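Local structure of RagB/SusD family nutrient uptake outer membrane protein (Bacteroides thetaiotaomicron, 7KV2) at residues Q252-M256 against Y405-L409; Y221-A225 against Y243-I247; R206-Y212 against E268-E272. The protein probably binds beta-glucans at the cell surface, as a SusD-family outer membrane protein serving glycan uptake by this gut bacterium. All blocks are in the same frame, centred on the assembly; numbering follows the deposited sequence.

Contact 1: Q252-M256 against Y405-L409; sequences QYDLM and YSETL. With NA (sodium ion), chain G.
Tyr-405 and Tyr-253 meet at a sodium ion, which both of them bind. The backbone O of Tyr-253 lies 2.4 Å from the sodium ion, and Tyr-405 OH is a longer ligand at 2.8 Å. A water O lies 2.2 Å from the sodium ion, and the carbonyl oxygens of Ile-248 and Ser-250 complete the site. No hydrogen bond joins the two segments.

The Tyr-405 ring has one face covered by the chain of 252-256: the carbonyl carbon of Tyr-253 sits over its centre, and Asp-254 CA is offset toward the rim. Tyr-253 CB touches Tyr-405 CD1 at 3.6 Å. CG of Tyr-405 is anti to its own backbone N (chi1 -175°), and this carries the hydroxyl out to the metal. The site joins the loop that follows helix 237-249 to helix 405-417, in the helical, TPR-type framework of the SusD family.

Leucine contacts lie beside the ring. Leu-255 CD2 packs on Ser-406 CB at 3.7 Å. Leu-255 CD1 meets Leu-409 CD1 tip to tip at 3.8 Å. Within the loop, Leu-255 N gives a hydrogen bond of 2.8 Å to Asp-254 OD1, approaching from the anti side but tilted out of the carboxylate plane.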
loop_
_atom_site.group_PDB
_atom_site.type_symbol
_atom_site.label_atom_id
_atom_site.label_comp_id
_atom_site.label_asym_id
_atom_site.label_seq_id
_atom_site.Cartn_x
_atom_site.Cartn_y
_atom_site.Cartn_z
ATOM N N GLN A 252 -3.561 -19.968 -11.392
ATOM C CA GLN A 252 -2.273 -19.208 -11.402
ATOM C C GLN A 252 -2.228 -18.156 -10.289
ATOM O O GLN A 252 -1.293 -17.317 -10.296
ATOM C CB GLN A 252 -2.029 -18.657 -12.788
ATOM C CG GLN A 252 -1.755 -19.794 -13.778
ATOM C CD GLN A 252 -1.282 -19.229 -15.083
ATOM O OE1 GLN A 252 -0.112 -19.399 -15.469
ATOM N NE2 GLN A 252 -2.169 -18.531 -15.761
ATOM N N TYR A 253 -3.126 -18.287 -9.326
ATOM C CA TYR A 253 -3.135 -17.522 -8.057
ATOM C C TYR A 253 -3.401 -18.503 -6.922
ATOM O O TYR A 253 -4.340 -19.342 -7.000
ATOM C CB TYR A 253 -4.176 -16.396 -8.123
ATOM C CG TYR A 253 -3.849 -15.334 -9.124
ATOM C CD1 TYR A 253 -2.735 -14.521 -8.972
ATOM C CD2 TYR A 253 -4.674 -15.109 -10.211
ATOM C CE1 TYR A 253 -2.442 -13.520 -9.888
ATOM C CE2 TYR A 253 -4.373 -14.149 -11.160
ATOM C CZ TYR A 253 -3.254 -13.345 -10.993
ATOM O OH TYR A 253 -2.996 -12.348 -11.900
ATOM N N ASP A 254 -2.602 -18.427 -5.871
ATOM C CA ASP A 254 -2.729 -19.364 -4.739
ATOM C C ASP A 254 -1.912 -18.785 -3.601
ATOM O O ASP A 254 -1.219 -17.753 -3.866
ATOM C CB ASP A 254 -2.216 -20.763 -5.107
ATOM C CG ASP A 254 -2.860 -21.889 -4.299
ATOM O OD1 ASP A 254 -3.439 -21.605 -3.229
ATOM O OD2 ASP A 254 -2.762 -23.052 -4.747
ATOM N N LEU A 255 -1.961 -19.418 -2.428
ATOM C CA LEU A 255 -1.164 -18.982 -1.247
ATOM C C LEU A 255 0.219 -19.617 -1.322
ATOM O O LEU A 255 0.324 -20.826 -1.634
ATOM C CB LEU A 255 -1.845 -19.366 0.071
ATOM C CG LEU A 255 -3.178 -18.692 0.386
ATOM C CD1 LEU A 255 -3.773 -19.234 1.685
ATOM C CD2 LEU A 255 -3.046 -17.174 0.439
ATOM N N MET A 256 1.258 -18.841 -0.996
ATOM C CA MET A 256 2.594 -19.418 -0.755
ATOM C C MET A 256 2.456 -20.274 0.494
ATOM O O MET A 256 1.818 -19.904 1.489
ATOM C CB MET A 256 3.653 -18.331 -0.522
ATOM C CG MET A 256 3.766 -17.342 -1.657
ATOM S SD MET A 256 5.365 -16.440 -1.637
ATOM C CE MET A 256 6.421 -17.784 -2.210
ATOM N N TYR A 405 -3.059 -12.788 -2.798
ATOM C CA TYR A 405 -4.194 -13.723 -2.907
ATOM C C TYR A 405 -4.875 -13.923 -1.554
ATOM O O TYR A 405 -6.045 -14.209 -1.540
ATOM C CB TYR A 405 -3.696 -15.048 -3.452
ATOM C CG TYR A 405 -4.752 -16.083 -3.749
ATOM C CD1 TYR A 405 -5.612 -15.949 -4.816
ATOM C CD2 TYR A 405 -4.797 -17.260 -3.029
ATOM C CE1 TYR A 405 -6.515 -16.958 -5.142
ATOM C CE2 TYR A 405 -5.695 -18.267 -3.328
ATOM C CZ TYR A 405 -6.551 -18.125 -4.391
ATOM O OH TYR A 405 -7.390 -19.163 -4.689
ATOM N N SER A 406 -4.184 -13.823 -0.420
ATOM C CA SER A 406 -4.881 -13.925 0.890
ATOM C C SER A 406 -5.961 -12.825 0.997
ATOM O O SER A 406 -7.004 -13.052 1.635
ATOM C CB SER A 406 -3.900 -13.894 2.014
ATOM O OG SER A 406 -3.217 -12.665 2.033
ATOM N N GLU A 407 -5.760 -11.677 0.347
ATOM C CA GLU A 407 -6.767 -10.614 0.324
ATOM C C GLU A 407 -7.952 -11.025 -0.543
ATOM O O GLU A 407 -9.113 -10.692 -0.161
ATOM C CB GLU A 407 -6.187 -9.296 -0.164
ATOM C CG GLU A 407 -7.129 -8.167 0.157
ATOM C CD GLU A 407 -6.648 -6.749 -0.035
ATOM O OE1 GLU A 407 -5.519 -6.538 -0.544
ATOM O OE2 GLU A 407 -7.477 -5.828 0.315
ATOM N N THR A 408 -7.687 -11.697 -1.664
ATOM C CA THR A 408 -8.766 -12.265 -2.493
ATOM C C THR A 408 -9.646 -13.184 -1.624
ATOM O O THR A 408 -10.860 -13.065 -1.673
ATOM C CB THR A 408 -8.180 -13.053 -3.669
ATOM O OG1 THR A 408 -7.232 -12.264 -4.378
ATOM C CG2 THR A 408 -9.265 -13.488 -4.623
ATOM N N LEU A 409 -9.037 -14.130 -0.915
ATOM C CA LEU A 409 -9.758 -15.133 -0.094
ATOM C C LEU A 409 -10.556 -14.436 1.021
ATOM O O LEU A 409 -11.749 -14.789 1.232
ATOM C CB LEU A 409 -8.761 -16.143 0.479
ATOM C CG LEU A 409 -8.115 -17.142 -0.491
ATOM C CD1 LEU A 409 -6.973 -17.866 0.189
ATOM C CD2 LEU A 409 -9.102 -18.161 -1.034
HETATM NA NA NA G . -6.626 -19.902 -7.286
HETATM O O HOH W 1 -6.218 -22.064 -6.838
#

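Contact 2: Y221-A225 against Y243-I247; sequences YMLYA and YMEEI
Tyr-243 lays its ring over one face of Tyr-221 in an offset stack. The centroids are 4.0 Å apart and the planes are only 6° from parallel. Tyr-221 CE1 comes under the centre of the Tyr-243 ring, and CB of Tyr-243 makes a CH-pi contact over the Tyr-221 face. The edge of Tyr-243 then points at the face of Tyr-224, with the planes 72° apart. The three rings form an aromatic cluster, flanked by Val-191 and Leu-194 at Tyr-224 and by Ile-198 at Tyr-243.

This is the packing of a helical hairpin. Helices 217-231 and 237-249 follow each other in the chain and run near antiparallel, at 147°; the axes of the two short segments come within 10.0 Å. The family belongs to the TPR clan, and antiparallel helix pairs are characteristic of such folds.

At the end of the Tyr-221 ring, OH donates a 2.7 Å hydrogen bond to Glu-246 OE1. The extended Glu-246 is met on the syn side of OE1, well out of the carboxylate plane.

Beside the rings, two bent methionines cross, Met-222 SD lying 3.6 Å from Met-244 SD. Met-244 CE rests on Ala-225 CB at 3.9 Å, and Ile-247 CD1 packs on Tyr-221 CB.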
loop_
_atom_site.group_PDB
_atom_site.type_symbol
_atom_site.label_atom_id
_atom_site.label_comp_id
_atom_site.label_asym_id
_atom_site.label_seq_id
_atom_site.Cartn_x
_atom_site.Cartn_y
_atom_site.Cartn_z
ATOM N N TYR A 221 -9.822 -6.347 -10.747
ATOM C CA TYR A 221 -10.817 -7.040 -9.898
ATOM C C TYR A 221 -10.565 -6.662 -8.440
ATOM O O TYR A 221 -11.499 -6.364 -7.666
ATOM C CB TYR A 221 -10.730 -8.539 -10.123
ATOM C CG TYR A 221 -11.459 -9.044 -11.346
ATOM C CD1 TYR A 221 -12.262 -8.224 -12.142
ATOM C CD2 TYR A 221 -11.381 -10.387 -11.668
ATOM C CE1 TYR A 221 -12.928 -8.737 -13.254
ATOM C CE2 TYR A 221 -12.079 -10.916 -12.745
ATOM C CZ TYR A 221 -12.840 -10.084 -13.550
ATOM O OH TYR A 221 -13.538 -10.661 -14.593
ATOM N N MET A 222 -9.306 -6.676 -8.045
ATOM C CA MET A 222 -8.968 -6.362 -6.635
ATOM C C MET A 222 -9.226 -4.874 -6.342
ATOM O O MET A 222 -9.698 -4.568 -5.245
ATOM C CB MET A 222 -7.526 -6.745 -6.309
ATOM C CG MET A 222 -7.302 -8.266 -6.279
ATOM S SD MET A 222 -8.283 -9.133 -5.032
ATOM C CE MET A 222 -7.322 -8.737 -3.554
ATOM N N LEU A 223 -8.847 -3.973 -7.244
ATOM C CA LEU A 223 -9.101 -2.521 -7.090
ATOM C C LEU A 223 -10.626 -2.262 -7.045
ATOM O O LEU A 223 -11.092 -1.466 -6.207
ATOM C CB LEU A 223 -8.398 -1.791 -8.236
ATOM C CG LEU A 223 -8.570 -0.278 -8.234
ATOM C CD1 LEU A 223 -8.126 0.319 -6.920
ATOM C CD2 LEU A 223 -7.810 0.346 -9.393
ATOM N N TYR A 224 -11.388 -3.003 -7.840
ATOM C CA TYR A 224 -12.876 -2.926 -7.875
ATOM C C TYR A 224 -13.412 -3.319 -6.488
ATOM O O TYR A 224 -14.134 -2.529 -5.832
ATOM C CB TYR A 224 -13.396 -3.767 -9.043
ATOM C CG TYR A 224 -14.902 -3.852 -9.126
ATOM C CD1 TYR A 224 -15.618 -4.712 -8.317
ATOM C CD2 TYR A 224 -15.610 -3.015 -9.976
ATOM C CE1 TYR A 224 -17.002 -4.813 -8.408
ATOM C CE2 TYR A 224 -16.996 -3.092 -10.062
ATOM C CZ TYR A 224 -17.694 -3.992 -9.286
ATOM O OH TYR A 224 -19.056 -4.048 -9.352
ATOM N N ALA A 225 -12.994 -4.482 -5.968
ATOM C CA ALA A 225 -13.446 -4.969 -4.642
ATOM C C ALA A 225 -13.061 -3.954 -3.562
ATOM O O ALA A 225 -13.890 -3.690 -2.628
ATOM C CB ALA A 225 -12.856 -6.336 -4.354
ATOM N N TYR A 243 -16.034 -11.655 -9.055
ATOM C CA TYR A 243 -14.630 -11.337 -9.475
ATOM C C TYR A 243 -13.613 -12.037 -8.570
ATOM O O TYR A 243 -12.616 -12.609 -9.095
ATOM C CB TYR A 243 -14.417 -9.828 -9.542
ATOM C CG TYR A 243 -15.230 -9.134 -10.596
ATOM C CD1 TYR A 243 -15.740 -9.804 -11.706
ATOM C CD2 TYR A 243 -15.439 -7.779 -10.509
ATOM C CE1 TYR A 243 -16.442 -9.131 -12.698
ATOM C CE2 TYR A 243 -16.150 -7.098 -11.481
ATOM C CZ TYR A 243 -16.671 -7.778 -12.564
ATOM O OH TYR A 243 -17.351 -7.052 -13.494
ATOM N N MET A 244 -13.825 -12.007 -7.256
ATOM C CA MET A 244 -12.951 -12.741 -6.312
ATOM C C MET A 244 -12.983 -14.234 -6.669
ATOM O O MET A 244 -11.918 -14.893 -6.731
ATOM C CB MET A 244 -13.395 -12.497 -4.865
ATOM C CG MET A 244 -13.312 -11.040 -4.407
ATOM S SD MET A 244 -11.662 -10.250 -4.629
ATOM C CE MET A 244 -11.848 -9.557 -6.272
ATOM N N GLU A 245 -14.169 -14.775 -6.972
ATOM C CA GLU A 245 -14.311 -16.209 -7.303
ATOM C C GLU A 245 -13.544 -16.527 -8.587
ATOM O O GLU A 245 -13.034 -17.647 -8.687
ATOM C CB GLU A 245 -15.799 -16.578 -7.369
ATOM C CG GLU A 245 -16.508 -16.568 -6.025
ATOM C CD GLU A 245 -16.183 -17.697 -5.075
ATOM O OE1 GLU A 245 -15.170 -18.399 -5.294
ATOM O OE2 GLU A 245 -16.942 -17.871 -4.095
ATOM N N GLU A 246 -13.480 -15.608 -9.553
ATOM C CA GLU A 246 -12.741 -15.844 -10.823
ATOM C C GLU A 246 -11.242 -15.982 -10.536
ATOM O O GLU A 246 -10.614 -16.876 -11.091
ATOM C CB GLU A 246 -12.994 -14.699 -11.797
ATOM C CG GLU A 246 -14.345 -14.804 -12.467
ATOM C CD GLU A 246 -14.589 -13.755 -13.527
ATOM O OE1 GLU A 246 -13.605 -13.272 -14.096
ATOM O OE2 GLU A 246 -15.772 -13.406 -13.757
ATOM N N ILE A 247 -10.699 -15.126 -9.665
ATOM C CA ILE A 247 -9.270 -15.211 -9.232
ATOM C C ILE A 247 -9.071 -16.527 -8.490
ATOM O O ILE A 247 -8.060 -17.218 -8.728
ATOM C CB ILE A 247 -8.878 -13.994 -8.361
ATOM C CG1 ILE A 247 -8.990 -12.683 -9.128
ATOM C CG2 ILE A 247 -7.461 -14.196 -7.810
ATOM C CD1 ILE A 247 -8.820 -11.443 -8.297
#

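Contact 3: R206-Y212 against E268-E272; sequences REDSENY and EWSIE. With EDO (1,2-ethanediol), chain F.
Tyr-212 and Trp-269 lie nearly parallel, planes 7° apart, but slid apart so that the rings barely overlap. Each instead places its CB over the other's ring. Tyr-212 CB is 3.5 Å from the centroid of the Trp-269 five-membered ring, almost on the normal. Trp-269 CB stands over the Tyr-212 ring, toward its rim. The closest carbons are Tyr-212 CD1 and Trp-269 CE3, at 3.5 Å.

Arg-206 makes the polar link. Its NH2 donates to Ser-270 O at 2.8 Å, and its NH1 adds a weak bond to the same oxygen. The oxygen lies near the guanidinium plane, while NH2 stands 60° out of the carbonyl plane.

The next shell holds these groups in place. NE (2.8 Å) and NH2 (2.9 Å) of Arg-206 both donate to Tyr-212 OH, which lies in the guanidinium plane. The arginine chain is extended from CG to NE, which carries the guanidinium across to the tyrosine hydroxyl. NH1 also bonds to Gln-252 O. On the face of Tyr-212 opposite Trp-269 lies Asp-208 O. Trp-269 NE1 is bonded to Asn-278 OD1.

Beyond Ser-270 O, Ser-270 OG accepts from Glu-272 N. This is an ST turn, at the end of the loop leading into strand 273-277. The whole is a surface contact between two loops of the SusD fold, held by CH-pi packing and an arginine on a backbone carbonyl.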
loop_
_atom_site.group_PDB
_atom_site.type_symbol
_atom_site.label_atom_id
_atom_site.label_comp_id
_atom_site.label_asym_id
_atom_site.label_seq_id
_atom_site.Cartn_x
_atom_site.Cartn_y
_atom_site.Cartn_z
ATOM N N ARG A 206 -3.202 -12.884 -15.631
ATOM C CA ARG A 206 -1.857 -12.803 -14.991
ATOM C C ARG A 206 -0.836 -12.429 -16.060
ATOM O O ARG A 206 -0.935 -12.928 -17.187
ATOM C CB ARG A 206 -1.474 -14.130 -14.340
ATOM C CG ARG A 206 -0.272 -14.071 -13.416
ATOM C CD ARG A 206 0.112 -15.362 -12.720
ATOM N NE ARG A 206 1.377 -15.046 -12.066
ATOM C CZ ARG A 206 1.552 -14.854 -10.771
ATOM N NH1 ARG A 206 0.623 -15.197 -9.884
ATOM N NH2 ARG A 206 2.743 -14.439 -10.365
ATOM N N GLU A 207 0.177 -11.650 -15.699
ATOM C CA GLU A 207 1.280 -11.345 -16.629
ATOM C C GLU A 207 2.329 -12.453 -16.657
ATOM O O GLU A 207 2.214 -13.415 -15.902
ATOM C CB GLU A 207 1.854 -9.988 -16.269
ATOM C CG GLU A 207 1.231 -8.870 -17.105
ATOM C CD GLU A 207 1.460 -8.967 -18.607
ATOM O OE1 GLU A 207 2.172 -9.917 -19.059
ATOM O OE2 GLU A 207 0.894 -8.117 -19.339
ATOM N N ASP A 208 3.306 -12.300 -17.556
ATOM C CA ASP A 208 4.499 -13.166 -17.660
ATOM C C ASP A 208 5.710 -12.420 -17.089
ATOM O O ASP A 208 5.570 -11.269 -16.652
ATOM C CB ASP A 208 4.738 -13.645 -19.097
ATOM C CG ASP A 208 4.973 -12.524 -20.106
ATOM O OD1 ASP A 208 5.514 -11.505 -19.744
ATOM O OD2 ASP A 208 4.544 -12.686 -21.252
ATOM N N SER A 209 6.842 -13.109 -17.039
ATOM C CA SER A 209 8.090 -12.615 -16.414
ATOM C C SER A 209 8.564 -11.324 -17.052
ATOM O O SER A 209 9.145 -10.553 -16.318
ATOM C CB SER A 209 9.199 -13.596 -16.490
ATOM O OG SER A 209 8.945 -14.617 -15.566
ATOM N N GLU A 210 8.375 -11.177 -18.349
ATOM C CA GLU A 210 8.781 -9.988 -19.147
ATOM C C GLU A 210 7.938 -8.759 -18.750
ATOM O O GLU A 210 8.438 -7.632 -18.903
ATOM C CB GLU A 210 8.601 -10.275 -20.649
ATOM C CG GLU A 210 9.434 -11.440 -21.168
ATOM C CD GLU A 210 10.903 -11.369 -20.778
ATOM O OE1 GLU A 210 11.561 -10.352 -21.113
ATOM O OE2 GLU A 210 11.385 -12.311 -20.102
ATOM N N ASN A 211 6.706 -8.923 -18.289
ATOM C CA ASN A 211 5.799 -7.755 -18.147
ATOM C C ASN A 211 5.197 -7.616 -16.744
ATOM O O ASN A 211 4.227 -6.834 -16.623
ATOM C CB ASN A 211 4.693 -7.881 -19.193
ATOM C CG ASN A 211 5.259 -7.821 -20.600
ATOM O OD1 ASN A 211 5.763 -6.787 -20.998
ATOM N ND2 ASN A 211 5.264 -8.937 -21.306
ATOM N N TYR A 212 5.707 -8.311 -15.708
ATOM C CA TYR A 212 5.130 -8.168 -14.346
ATOM C C TYR A 212 5.207 -6.680 -13.978
ATOM O O TYR A 212 6.254 -6.052 -14.213
ATOM C CB TYR A 212 5.825 -9.077 -13.315
ATOM C CG TYR A 212 5.329 -10.505 -13.283
ATOM C CD1 TYR A 212 3.977 -10.801 -13.250
ATOM C CD2 TYR A 212 6.224 -11.569 -13.267
ATOM C CE1 TYR A 212 3.505 -12.106 -13.182
ATOM C CE2 TYR A 212 5.771 -12.873 -13.199
ATOM C CZ TYR A 212 4.417 -13.150 -13.126
ATOM O OH TYR A 212 3.975 -14.450 -13.032
ATOM N N GLU A 268 8.892 -12.036 -4.758
ATOM C CA GLU A 268 8.329 -11.037 -5.695
ATOM C C GLU A 268 7.620 -11.770 -6.836
ATOM O O GLU A 268 8.203 -12.706 -7.444
ATOM C CB GLU A 268 9.383 -10.072 -6.220
ATOM C CG GLU A 268 9.983 -9.209 -5.114
ATOM C CD GLU A 268 11.003 -8.202 -5.636
ATOM O OE1 GLU A 268 11.519 -8.400 -6.752
ATOM O OE2 GLU A 268 11.332 -7.230 -4.908
ATOM N N TRP A 269 6.409 -11.325 -7.152
ATOM C CA TRP A 269 5.602 -11.861 -8.284
ATOM C C TRP A 269 5.480 -13.387 -8.159
ATOM O O TRP A 269 5.548 -14.085 -9.198
ATOM C CB TRP A 269 6.184 -11.394 -9.645
ATOM C CG TRP A 269 6.074 -9.887 -9.772
ATOM C CD1 TRP A 269 7.080 -8.969 -9.701
ATOM C CD2 TRP A 269 4.865 -9.125 -9.919
ATOM N NE1 TRP A 269 6.577 -7.686 -9.830
ATOM C CE2 TRP A 269 5.222 -7.764 -9.983
ATOM C CE3 TRP A 269 3.519 -9.462 -10.060
ATOM C CZ2 TRP A 269 4.270 -6.761 -10.160
ATOM C CZ3 TRP A 269 2.588 -8.470 -10.303
ATOM C CH2 TRP A 269 2.964 -7.139 -10.322
ATOM N N SER A 270 5.236 -13.869 -6.950
ATOM C CA SER A 270 5.031 -15.310 -6.662
ATOM C C SER A 270 3.615 -15.708 -7.094
ATOM O O SER A 270 2.814 -14.863 -7.573
ATOM C CB SER A 270 5.178 -15.579 -5.210
ATOM O OG SER A 270 4.049 -15.042 -4.528
ATOM N N ILE A 271 3.235 -16.944 -6.794
ATOM C CA ILE A 271 1.855 -17.388 -7.122
ATOM C C ILE A 271 0.840 -16.595 -6.296
ATOM O O ILE A 271 -0.330 -16.505 -6.694
ATOM C CB ILE A 271 1.717 -18.894 -6.927
ATOM C CG1 ILE A 271 0.455 -19.368 -7.661
ATOM C CG2 ILE A 271 1.770 -19.276 -5.460
ATOM C CD1 ILE A 271 0.590 -20.729 -8.223
ATOM N N GLU A 272 1.277 -15.986 -5.193
ATOM C CA GLU A 272 0.377 -15.197 -4.321
ATOM C C GLU A 272 0.189 -13.766 -4.831
ATOM O O GLU A 272 -0.764 -13.110 -4.387
ATOM C CB GLU A 272 0.967 -15.132 -2.923
ATOM C CG GLU A 272 -0.049 -14.661 -1.925
ATOM C CD GLU A 272 0.148 -15.081 -0.514
ATOM O OE1 GLU A 272 0.813 -16.113 -0.285
ATOM O OE2 GLU A 272 -0.376 -14.357 0.345
HETATM C C1 EDO F . 11.337 -12.890 -7.635
HETATM O O1 EDO F . 10.589 -12.916 -8.868
HETATM C C2 EDO F . 12.649 -12.110 -7.655
HETATM O O2 EDO F . 12.601 -10.761 -8.126
#

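The three contacts lie on the same side of the chain's centre. Contact 2 closes first along the chain and is nested inside the loop closed by contact 3. Contact 1 opens after it, and its segments alternate with those of contact 3. Centres of contacts 1 and 2 are about 11 Å apart, and Thr-408 packs on Met-222 and Ile-247. Contacts 1 and 3, about 13 Å apart, are joined by hydrogen bonds from Tyr-405 N to Glu-272 O and from Met-256 N to Glu-272 OE1. Contact 3 leads into strand 273-277, which pairs antiparallel with strand 400-404, and that strand leads into helix 405-417. Contact 1 thus connects the buried helix pair to the surface loops.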